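Mitochondrial enolase superfamily member 1 (Homo sapiens, PDB 4A35) catalyses the magnesium-dependent dehydration of L-fuconate to 2-keto-3-deoxy-L-fuconate, a step in the breakdown of L-fucose. Local coordinates at residues A[217-222]-A[245-250]; A[193-198]-A[207-212]; A[272-277]-A[323-328]; A[230-235]-A[266-271]. All blocks are in the same frame, centred on the assembly; numbering follows the deposited sequence.

The four contacts illustrate how an enolase-superfamily barrel is assembled from repeated beta-alpha steps. Contact 2 comes first along the chain, followed by contacts 1 and 4, whose segments alternate, and contact 3 closes last. Contact 1 pairs strands 219-223 and 247-251; contact 3 reaches from 275-277, the next strand of the same parallel sheet, to 325-326. Contact 4 packs two helices on the outer side of these strands, and contact 2 seats a loop on helix 202-214, which leads into strand 219-223. Centres lie about 10 Å (contacts 1 and 2) to about 20 Å (contacts 2 and 3) apart. Lys221 of contact 1 and Glu277 of contact 3 meet at the magnesium site.

Contact 1: residues A[217-222]-A[245-250]; sequences WTRFKV and EKTLMM
Thr218 O is gripped twice where two parallel strands begin to pair. Thr247 N donates to Thr218 O in the carbonyl plane over a longish 3.3 Å, and water 1 donates to Thr218 O at 2.7 Å while accepting from Thr247 N at 3.0 Å, so water 1 bridges the same two atoms alongside the longer direct bond. Beyond this entry the pairing tightens: Phe220 N to Thr247 O, Met249 N to Phe220 O and Val222 N to Met249 O each measure 2.8 Å. Side chains then alternate between faces. On one face Val222 and Met250 lie side by side, pointing the same way; Val222 CG1, wedged between its own backbone N and carbonyl carbon (chi1 59°), meets Met250 CG at 3.7 Å and also touches Leu248 CD1. On the other, Lys221 crosses Met249 at about a right angle, its CG resting 3.5 Å from Met249 O, before its ammonium leaves for Tyr191, Glu277 and Glu387; Lys221 probably binds substrate, as in related enzymes. Helix 228-242, the crossover between the two strands, covers Phe220, Val222 and Leu248, while strands 188-192 and 275-277 continue the pairing on either side.

Contact 2: residues A[193-198]-A[207-212]; sequences TSCAWL and QLCAQA
Cys195 points toward the flank of helix 202-214, where its sulfur rests on a peptide group and on the side chains of Leu208, Cys209 and Ala212. The sulfur stands beside its own backbone N (chi1 -53°), a setting that carries Cys195 SG to 3.6 Å from both Leu208 C and Cys209 N, over their peptide link. Leu208 CB lies 3.9 Å from Cys195 SG, Cys209 SG 4.0 Å from it, and Ala212 CB, one helical turn beyond Leu208, 4.2 Å from it. Leu208 also extends its CD1 branch to Ser194 O, at 3.9 Å. What presents Cys195 is a type I beta turn from Thr193 to Ala196, closed by Ala196 N donating to Thr193 O at 3.1 Å; outside it, Thr193 OG1 bonds to Glu387. The loop follows strand 188-192 and leads into helix 202-214, so the contact folds a barrel loop back on the next helix, whose Cys209 also touches helix 228-242. No hydrogen bond crosses between the two segments, and the sulfurs are too far apart for a disulfide; the contact is one of van der Waals packing, in which both sulfurs probably act as compact apolar groups.

Contact 3: residues A[272-277]-A[323-328]; sequences KPLWIE and LQFLQI. With MG (magnesium ion), chain B.
The magnesium site at the C-terminal end of the barrel strands includes Glu277, whose carboxylate also meets Gln327, just past strand 325-326, two strands over in the sheet. Glu277 OE2 binds the magnesium ion at 2.2 Å, alongside Asp251, Glu306 and three waters. Glu277 OE1 accepts from Gln327 NE2 at 3.0 Å, almost perpendicular to the carboxylate plane (83° out of it), and from Trp275 NE1 at 3.2 Å through its anti lone pair; Lys221 adds a salt bridge to the same oxygen. Behind this polar layer, Trp275 CE3 sits over the centre of one face of Phe325, 3.6 Å from Phe325 CG, with the ring planes inclined at 49°. Trp275 is swung there by a first torsion that sets CG between its backbone N and carbonyl carbon (chi1 72°). Leu274 CG adds a contact of 3.8 Å to Phe325 CZ. With an alanine in place of Phe325, the indole would probably lose its support on that side, and Trp275 could shift and disturb its bond to Glu277. Three donors thus converge on one oxygen while the other holds the metal, which probably fixes the carboxylate's rotation and keeps OE2 aimed at magnesium.

Contact 4: residues A[230-235]-A[266-271]; sequences DDMRRC and SKLAKF
Apolar packing begins at Met232, which reaches from helix 228-242 across to segment 266-271. Its CG meets Phe271 CE2 at 3.7 Å, in the plane of the ring and at its edge, and Leu268 CD2 at 3.9 Å; beyond the sulfur the extended chain carries Met232 CE to 3.4 Å from Lys267 O. Asp231 CB adds a looser touch on Leu268 CD2.

Ring-face contacts form the second group. Cys235 CB stands 3.5 Å from the centroid of the Phe271 ring and only 11° off its normal, a CH-pi contact, with Cys235 SG set obliquely farther out at 4.8 Å from that centroid. Lys270 CG lies over the opposite face, so the ring is sandwiched between aliphatic carbons. A serine in place of Phe271 would probably leave Cys235 CB and Met232 CG without their shared partner and open a gap between the helices.

Charged groups work within helix 228-242. Arg233 grips Asp230 OD1 side-on with NE and NH2, whereas Arg234 joins Asp230 OD2 through NE and Asp231 OD1 through NH2, at 2.9 Å in both cases. Asp231 OD2 turns to Gly225 N and Trp264 NE1.

With Phe271 and Leu268 also pressing on Met250 of strand 247-251, this is the layering of an alpha/beta barrel: adjacent outer helices packed on each other and on the strand between them in sequence.

Contact 1: residues A[217-222]-A[245-250]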
# COMPACT_ATOMS: atom_id res chain seq x y z
N TRP A 217 -26.66 4.28 -24.89
CA TRP A 217 -25.53 4.91 -24.18
C TRP A 217 -25.19 6.27 -24.81
O TRP A 217 -25.20 6.40 -26.02
CB TRP A 217 -24.29 4.00 -24.15
CG TRP A 217 -24.54 2.75 -23.38
CD1 TRP A 217 -24.97 1.54 -23.87
CD2 TRP A 217 -24.54 2.63 -21.95
NE1 TRP A 217 -25.16 0.65 -22.82
CE2 TRP A 217 -24.89 1.29 -21.63
CE3 TRP A 217 -24.21 3.51 -20.90
CZ2 TRP A 217 -24.94 0.82 -20.31
CZ3 TRP A 217 -24.24 3.04 -19.59
CH2 TRP A 217 -24.63 1.72 -19.30
N THR A 218 -24.86 7.28 -23.96
CA THR A 218 -24.52 8.62 -24.43
C THR A 218 -23.24 9.15 -23.76
O THR A 218 -22.83 10.26 -24.05
CB THR A 218 -25.71 9.61 -24.18
OG1 THR A 218 -25.92 9.73 -22.77
CG2 THR A 218 -27.00 9.22 -24.93
N ARG A 219 -22.62 8.35 -22.83
CA ARG A 219 -21.41 8.70 -22.08
C ARG A 219 -20.41 7.54 -22.22
O ARG A 219 -20.78 6.38 -21.99
CB ARG A 219 -21.75 8.98 -20.62
CG ARG A 219 -22.92 9.95 -20.45
CD ARG A 219 -23.28 10.10 -18.98
NE ARG A 219 -24.55 10.84 -18.90
CZ ARG A 219 -25.74 10.28 -18.71
NH1 ARG A 219 -25.84 8.97 -18.47
NH2 ARG A 219 -26.84 11.02 -18.71
N PHE A 220 -19.21 7.83 -22.71
CA PHE A 220 -18.23 6.85 -23.11
C PHE A 220 -16.83 7.08 -22.58
O PHE A 220 -16.31 8.18 -22.66
CB PHE A 220 -18.15 6.87 -24.68
CG PHE A 220 -19.38 6.36 -25.38
CD1 PHE A 220 -20.49 7.19 -25.58
CD2 PHE A 220 -19.42 5.07 -25.91
CE1 PHE A 220 -21.63 6.73 -26.24
CE2 PHE A 220 -20.58 4.60 -26.54
CZ PHE A 220 -21.66 5.44 -26.74
N LYS A 221 -16.20 5.98 -22.11
CA LYS A 221 -14.82 6.06 -21.68
C LYS A 221 -13.96 5.40 -22.73
O LYS A 221 -14.40 4.48 -23.42
CB LYS A 221 -14.57 5.44 -20.28
CG LYS A 221 -13.18 5.81 -19.73
CD LYS A 221 -13.15 5.99 -18.21
CE LYS A 221 -12.95 4.64 -17.62
NZ LYS A 221 -13.06 4.68 -16.14
N VAL A 222 -12.71 5.88 -22.85
CA VAL A 222 -11.71 5.30 -23.75
C VAL A 222 -10.37 5.21 -23.01
O VAL A 222 -9.95 6.16 -22.35
CB VAL A 222 -11.60 6.13 -25.08
CG1 VAL A 222 -11.22 7.59 -24.80
CG2 VAL A 222 -10.59 5.51 -26.05
N GLU A 245 -21.85 16.53 -28.86
CA GLU A 245 -22.68 16.77 -27.68
C GLU A 245 -22.58 15.62 -26.64
O GLU A 245 -23.03 15.82 -25.50
CB GLU A 245 -24.16 17.00 -28.08
CG GLU A 245 -25.01 15.75 -28.29
CD GLU A 245 -24.82 14.92 -29.56
OE1 GLU A 245 -23.96 15.25 -30.40
OE2 GLU A 245 -25.57 13.92 -29.70
N LYS A 246 -22.04 14.43 -27.02
CA LYS A 246 -21.94 13.27 -26.10
C LYS A 246 -20.62 13.31 -25.27
O LYS A 246 -19.61 13.90 -25.68
CB LYS A 246 -22.13 11.94 -26.87
CG LYS A 246 -23.57 11.80 -27.37
CD LYS A 246 -23.96 10.42 -27.91
CE LYS A 246 -25.34 10.47 -28.52
NZ LYS A 246 -25.36 11.26 -29.80
N THR A 247 -20.66 12.73 -24.04
CA THR A 247 -19.57 12.75 -23.10
C THR A 247 -18.53 11.69 -23.42
O THR A 247 -18.85 10.50 -23.56
CB THR A 247 -20.07 12.56 -21.64
OG1 THR A 247 -21.08 13.54 -21.37
CG2 THR A 247 -18.94 12.68 -20.61
N LEU A 248 -17.31 12.15 -23.52
CA LEU A 248 -16.14 11.29 -23.70
C LEU A 248 -15.18 11.46 -22.50
O LEU A 248 -14.82 12.58 -22.18
CB LEU A 248 -15.41 11.63 -25.02
CG LEU A 248 -14.14 10.80 -25.31
CD1 LEU A 248 -14.48 9.28 -25.49
CD2 LEU A 248 -13.38 11.38 -26.55
N MET A 249 -14.76 10.34 -21.87
CA MET A 249 -13.78 10.35 -20.78
C MET A 249 -12.57 9.53 -21.21
O MET A 249 -12.73 8.50 -21.86
CB MET A 249 -14.35 9.78 -19.46
CG MET A 249 -15.57 10.50 -19.02
SD MET A 249 -17.07 9.54 -19.47
CE MET A 249 -17.95 9.84 -17.99
N MET A 250 -11.39 9.96 -20.82
CA MET A 250 -10.13 9.22 -21.11
C MET A 250 -9.55 8.63 -19.82
O MET A 250 -9.67 9.25 -18.74
CB MET A 250 -9.11 10.12 -21.81
CG MET A 250 -9.60 10.55 -23.21
SD MET A 250 -8.47 11.82 -23.81
CE MET A 250 -9.24 12.27 -25.41
O HOH W 1 -23.50 12.64 -23.06
O HOH W 2 -22.97 13.50 -18.95

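Contact 2: residues A[193-198]-A[207-212]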
# COMPACT_ATOMS: atom_id res chain seq x y z
N THR A 193 -17.87 1.70 -20.48
CA THR A 193 -16.43 1.49 -20.73
C THR A 193 -16.31 0.36 -21.80
O THR A 193 -15.21 -0.06 -22.14
CB THR A 193 -15.71 1.24 -19.40
OG1 THR A 193 -15.89 2.44 -18.64
CG2 THR A 193 -14.15 1.01 -19.55
N SER A 194 -17.43 -0.10 -22.35
CA SER A 194 -17.40 -1.21 -23.30
C SER A 194 -16.72 -0.90 -24.67
O SER A 194 -16.37 -1.84 -25.38
CB SER A 194 -18.80 -1.78 -23.50
OG SER A 194 -19.24 -2.33 -22.27
N CYS A 195 -16.48 0.38 -25.04
CA CYS A 195 -15.76 0.72 -26.30
C CYS A 195 -14.32 1.18 -25.98
O CYS A 195 -13.61 1.69 -26.87
CB CYS A 195 -16.51 1.81 -27.07
SG CYS A 195 -18.26 1.43 -27.38
N ALA A 196 -13.92 1.11 -24.69
CA ALA A 196 -12.68 1.71 -24.24
C ALA A 196 -11.40 0.96 -24.53
O ALA A 196 -10.34 1.59 -24.56
CB ALA A 196 -12.74 1.91 -22.70
N TRP A 197 -11.47 -0.35 -24.66
CA TRP A 197 -10.30 -1.24 -24.56
C TRP A 197 -9.33 -1.15 -25.71
O TRP A 197 -9.70 -0.77 -26.84
CB TRP A 197 -10.73 -2.70 -24.27
CG TRP A 197 -11.79 -2.79 -23.19
CD1 TRP A 197 -13.10 -3.15 -23.34
CD2 TRP A 197 -11.62 -2.48 -21.79
NE1 TRP A 197 -13.74 -3.14 -22.10
CE2 TRP A 197 -12.86 -2.71 -21.14
CE3 TRP A 197 -10.51 -2.07 -21.00
CZ2 TRP A 197 -13.04 -2.50 -19.76
CZ3 TRP A 197 -10.67 -1.95 -19.62
CH2 TRP A 197 -11.93 -2.13 -19.02
N LEU A 198 -8.05 -1.43 -25.39
CA LEU A 198 -6.96 -1.47 -26.37
C LEU A 198 -7.01 -2.79 -27.19
O LEU A 198 -7.43 -3.83 -26.67
CB LEU A 198 -5.60 -1.32 -25.67
CG LEU A 198 -5.25 -0.08 -24.81
CD1 LEU A 198 -3.74 0.25 -24.88
CD2 LEU A 198 -6.05 1.09 -25.12
N GLN A 207 -18.19 -0.96 -34.62
CA GLN A 207 -19.30 -1.89 -34.30
C GLN A 207 -19.75 -1.74 -32.83
O GLN A 207 -20.95 -1.61 -32.56
CB GLN A 207 -18.88 -3.34 -34.61
CG GLN A 207 -18.89 -3.64 -36.12
CD GLN A 207 -18.33 -4.98 -36.55
OE1 GLN A 207 -17.30 -5.47 -36.07
NE2 GLN A 207 -18.96 -5.56 -37.56
N LEU A 208 -18.78 -1.72 -31.89
CA LEU A 208 -19.09 -1.56 -30.45
C LEU A 208 -19.76 -0.21 -30.15
O LEU A 208 -20.75 -0.17 -29.41
CB LEU A 208 -17.82 -1.70 -29.62
CG LEU A 208 -17.20 -3.09 -29.63
CD1 LEU A 208 -15.80 -3.01 -29.06
CD2 LEU A 208 -18.08 -4.10 -28.87
N CYS A 209 -19.24 0.86 -30.78
CA CYS A 209 -19.81 2.21 -30.66
C CYS A 209 -21.26 2.24 -31.15
O CYS A 209 -22.14 2.71 -30.44
CB CYS A 209 -18.96 3.22 -31.41
SG CYS A 209 -17.39 3.60 -30.60
N ALA A 210 -21.49 1.74 -32.39
CA ALA A 210 -22.82 1.70 -32.99
C ALA A 210 -23.79 0.93 -32.10
O ALA A 210 -24.92 1.40 -31.88
CB ALA A 210 -22.75 1.07 -34.38
N GLN A 211 -23.36 -0.22 -31.56
CA GLN A 211 -24.23 -1.03 -30.69
C GLN A 211 -24.57 -0.25 -29.39
O GLN A 211 -25.75 -0.15 -29.01
CB GLN A 211 -23.61 -2.40 -30.39
CG GLN A 211 -24.50 -3.32 -29.58
CD GLN A 211 -25.75 -3.75 -30.33
OE1 GLN A 211 -25.68 -4.35 -31.41
NE2 GLN A 211 -26.92 -3.45 -29.77
N ALA A 212 -23.55 0.35 -28.74
CA ALA A 212 -23.77 1.14 -27.52
C ALA A 212 -24.73 2.31 -27.81
O ALA A 212 -25.69 2.51 -27.06
CB ALA A 212 -22.43 1.68 -27.01

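Contact 3: residues A[272-277]-A[323-328]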
# COMPACT_ATOMS: atom_id res chain seq x y z
N LYS A 272 -11.89 16.88 -26.86
CA LYS A 272 -12.71 17.48 -25.80
C LYS A 272 -13.14 16.44 -24.74
O LYS A 272 -14.35 16.29 -24.43
CB LYS A 272 -13.95 18.23 -26.35
CG LYS A 272 -13.65 19.22 -27.49
CD LYS A 272 -12.68 20.31 -27.08
CE LYS A 272 -12.67 21.44 -28.09
NZ LYS A 272 -11.47 22.30 -27.93
N PRO A 273 -12.15 15.78 -24.10
CA PRO A 273 -12.50 14.83 -23.01
C PRO A 273 -13.05 15.56 -21.75
O PRO A 273 -12.55 16.63 -21.41
CB PRO A 273 -11.16 14.16 -22.69
CG PRO A 273 -10.12 15.14 -23.08
CD PRO A 273 -10.68 15.87 -24.30
N LEU A 274 -14.09 15.01 -21.11
CA LEU A 274 -14.56 15.61 -19.83
C LEU A 274 -13.47 15.51 -18.73
O LEU A 274 -13.21 16.45 -17.95
CB LEU A 274 -15.86 14.90 -19.37
CG LEU A 274 -16.34 15.29 -17.94
CD1 LEU A 274 -16.78 16.79 -17.90
CD2 LEU A 274 -17.47 14.40 -17.49
N TRP A 275 -12.83 14.34 -18.67
CA TRP A 275 -11.78 14.13 -17.72
C TRP A 275 -10.70 13.21 -18.27
O TRP A 275 -10.92 12.44 -19.25
CB TRP A 275 -12.31 13.55 -16.38
CG TRP A 275 -12.78 12.11 -16.35
CD1 TRP A 275 -12.02 10.99 -16.54
CD2 TRP A 275 -14.03 11.66 -15.81
NE1 TRP A 275 -12.78 9.85 -16.28
CE2 TRP A 275 -14.01 10.23 -15.81
CE3 TRP A 275 -15.20 12.33 -15.34
CZ2 TRP A 275 -15.08 9.46 -15.34
CZ3 TRP A 275 -16.27 11.56 -14.89
CH2 TRP A 275 -16.19 10.15 -14.87
N ILE A 276 -9.54 13.31 -17.64
CA ILE A 276 -8.42 12.37 -17.80
C ILE A 276 -8.31 11.63 -16.46
O ILE A 276 -8.11 12.26 -15.39
CB ILE A 276 -7.04 12.95 -18.29
CG1 ILE A 276 -6.00 11.77 -18.29
CG2 ILE A 276 -6.51 14.09 -17.36
CD1 ILE A 276 -6.27 10.61 -19.41
N GLU A 277 -8.48 10.31 -16.52
CA GLU A 277 -8.48 9.48 -15.34
C GLU A 277 -7.08 8.84 -15.13
O GLU A 277 -6.46 8.36 -16.09
CB GLU A 277 -9.58 8.42 -15.49
CG GLU A 277 -9.66 7.39 -14.37
CD GLU A 277 -10.87 6.49 -14.57
OE1 GLU A 277 -11.84 6.97 -15.20
OE2 GLU A 277 -10.91 5.37 -14.00
N LEU A 323 -8.04 16.91 -7.74
CA LEU A 323 -8.92 16.17 -8.67
C LEU A 323 -10.29 16.89 -8.82
O LEU A 323 -10.78 17.52 -7.87
CB LEU A 323 -9.09 14.69 -8.21
CG LEU A 323 -9.99 14.36 -6.97
CD1 LEU A 323 -9.89 12.87 -6.62
CD2 LEU A 323 -9.67 15.24 -5.73
N GLN A 324 -10.89 16.79 -9.98
CA GLN A 324 -12.22 17.37 -10.24
C GLN A 324 -13.31 16.30 -10.05
O GLN A 324 -14.48 16.65 -9.88
CB GLN A 324 -12.30 17.97 -11.66
CG GLN A 324 -11.58 19.32 -11.80
CD GLN A 324 -10.11 19.28 -11.41
OE1 GLN A 324 -9.28 18.57 -12.01
NE2 GLN A 324 -9.75 19.99 -10.34
N PHE A 325 -12.94 15.00 -10.14
CA PHE A 325 -13.89 13.87 -10.01
C PHE A 325 -13.22 12.80 -9.18
O PHE A 325 -12.07 12.40 -9.47
CB PHE A 325 -14.26 13.28 -11.38
CG PHE A 325 -14.74 14.33 -12.37
CD1 PHE A 325 -13.82 14.99 -13.21
CD2 PHE A 325 -16.10 14.58 -12.54
CE1 PHE A 325 -14.26 15.89 -14.19
CE2 PHE A 325 -16.54 15.50 -13.51
CZ PHE A 325 -15.62 16.15 -14.33
N LEU A 326 -13.90 12.41 -8.11
CA LEU A 326 -13.30 11.45 -7.16
C LEU A 326 -13.90 10.10 -7.40
O LEU A 326 -15.10 9.92 -7.28
CB LEU A 326 -13.54 11.98 -5.72
CG LEU A 326 -12.82 11.20 -4.59
CD1 LEU A 326 -12.60 12.10 -3.38
CD2 LEU A 326 -13.66 9.95 -4.17
N GLN A 327 -13.03 9.10 -7.65
CA GLN A 327 -13.55 7.78 -8.00
C GLN A 327 -13.38 6.77 -6.88
O GLN A 327 -12.34 6.14 -6.78
CB GLN A 327 -12.86 7.31 -9.30
CG GLN A 327 -13.13 8.40 -10.38
CD GLN A 327 -12.39 8.20 -11.63
OE1 GLN A 327 -11.16 8.12 -11.63
NE2 GLN A 327 -13.14 8.16 -12.73
N ILE A 328 -14.45 6.57 -6.10
CA ILE A 328 -14.43 5.54 -5.08
C ILE A 328 -14.42 4.14 -5.72
O ILE A 328 -14.82 3.97 -6.87
CB ILE A 328 -15.64 5.67 -4.10
CG1 ILE A 328 -17.01 5.46 -4.80
CG2 ILE A 328 -15.51 6.95 -3.17
CD1 ILE A 328 -18.31 5.30 -3.81
MG MG B . -9.85 3.55 -14.53
O HOH W 3 -9.14 1.28 -14.95
O HOH W 4 -7.98 4.05 -14.31
O HOH W 5 -11.45 2.49 -14.91

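Contact 4: residues A[230-235]-A[266-271]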
# COMPACT_ATOMS: atom_id res chain seq x y z
N ASP A 230 -2.08 5.51 -31.67
CA ASP A 230 -3.21 4.59 -31.45
C ASP A 230 -4.34 5.32 -30.69
O ASP A 230 -5.52 5.11 -31.01
CB ASP A 230 -2.80 3.29 -30.72
CG ASP A 230 -3.93 2.24 -30.67
OD1 ASP A 230 -4.33 1.72 -31.75
OD2 ASP A 230 -4.38 1.90 -29.54
N ASP A 231 -3.97 6.19 -29.70
CA ASP A 231 -4.96 6.95 -28.95
C ASP A 231 -5.69 7.92 -29.88
O ASP A 231 -6.91 8.03 -29.81
CB ASP A 231 -4.33 7.71 -27.77
CG ASP A 231 -3.79 6.85 -26.66
OD1 ASP A 231 -4.20 5.65 -26.57
OD2 ASP A 231 -2.96 7.36 -25.85
N MET A 232 -4.97 8.58 -30.76
CA MET A 232 -5.61 9.49 -31.71
C MET A 232 -6.52 8.73 -32.68
O MET A 232 -7.66 9.16 -32.85
CB MET A 232 -4.60 10.34 -32.43
CG MET A 232 -4.45 11.67 -31.74
SD MET A 232 -2.99 12.40 -32.37
CE MET A 232 -2.54 13.35 -31.04
N ARG A 233 -6.07 7.56 -33.19
CA ARG A 233 -6.87 6.70 -34.07
C ARG A 233 -8.22 6.33 -33.40
O ARG A 233 -9.28 6.51 -34.01
CB ARG A 233 -6.10 5.40 -34.46
CG ARG A 233 -6.99 4.27 -35.07
CD ARG A 233 -6.21 2.98 -35.31
NE ARG A 233 -6.09 2.14 -34.11
CZ ARG A 233 -6.94 1.17 -33.74
NH1 ARG A 233 -8.03 0.92 -34.47
NH2 ARG A 233 -6.70 0.45 -32.64
N ARG A 234 -8.18 5.80 -32.16
CA ARG A 234 -9.38 5.33 -31.47
C ARG A 234 -10.28 6.48 -30.96
O ARG A 234 -11.51 6.34 -31.00
CB ARG A 234 -9.04 4.34 -30.34
CG ARG A 234 -8.45 3.00 -30.87
CD ARG A 234 -8.21 2.02 -29.73
NE ARG A 234 -7.12 2.56 -28.93
CZ ARG A 234 -7.25 3.02 -27.70
NH1 ARG A 234 -8.40 2.88 -27.04
NH2 ARG A 234 -6.22 3.61 -27.09
N CYS A 235 -9.69 7.60 -30.47
CA CYS A 235 -10.47 8.74 -30.01
C CYS A 235 -11.19 9.37 -31.20
O CYS A 235 -12.35 9.73 -31.07
CB CYS A 235 -9.59 9.75 -29.28
SG CYS A 235 -9.06 9.20 -27.65
N SER A 266 -2.18 17.43 -23.91
CA SER A 266 -2.25 18.62 -24.77
C SER A 266 -2.56 18.19 -26.22
O SER A 266 -3.22 18.93 -26.96
CB SER A 266 -0.94 19.41 -24.73
OG SER A 266 0.05 18.79 -25.53
N LYS A 267 -2.11 16.97 -26.61
CA LYS A 267 -2.31 16.42 -27.96
C LYS A 267 -3.71 15.75 -28.11
O LYS A 267 -4.25 15.67 -29.23
CB LYS A 267 -1.19 15.43 -28.28
CG LYS A 267 0.13 16.18 -28.52
CD LYS A 267 1.30 15.28 -28.40
CE LYS A 267 2.59 15.92 -28.83
NZ LYS A 267 3.76 15.05 -28.51
N LEU A 268 -4.26 15.23 -26.99
CA LEU A 268 -5.60 14.58 -27.01
C LEU A 268 -6.74 15.57 -26.67
O LEU A 268 -7.92 15.20 -26.76
CB LEU A 268 -5.65 13.39 -26.01
CG LEU A 268 -4.77 12.20 -26.38
CD1 LEU A 268 -4.84 11.12 -25.31
CD2 LEU A 268 -5.04 11.70 -27.84
N ALA A 269 -6.40 16.82 -26.27
CA ALA A 269 -7.40 17.79 -25.88
C ALA A 269 -8.38 18.13 -27.02
O ALA A 269 -9.54 18.46 -26.73
CB ALA A 269 -6.74 19.07 -25.37
N LYS A 270 -7.97 17.93 -28.30
CA LYS A 270 -8.84 18.22 -29.45
C LYS A 270 -10.11 17.35 -29.41
O LYS A 270 -11.12 17.75 -29.96
CB LYS A 270 -8.09 18.03 -30.79
CG LYS A 270 -7.54 16.61 -31.05
CD LYS A 270 -6.68 16.60 -32.31
CE LYS A 270 -5.94 15.31 -32.56
NZ LYS A 270 -5.08 15.42 -33.79
N PHE A 271 -10.07 16.19 -28.72
CA PHE A 271 -11.23 15.29 -28.63
C PHE A 271 -12.21 15.76 -27.54
O PHE A 271 -13.27 15.15 -27.35
CB PHE A 271 -10.77 13.83 -28.41
CG PHE A 271 -9.88 13.37 -29.55
CD1 PHE A 271 -10.40 13.21 -30.84
CD2 PHE A 271 -8.53 13.13 -29.34
CE1 PHE A 271 -9.57 12.81 -31.90
CE2 PHE A 271 -7.70 12.72 -30.39
CZ PHE A 271 -8.23 12.56 -31.67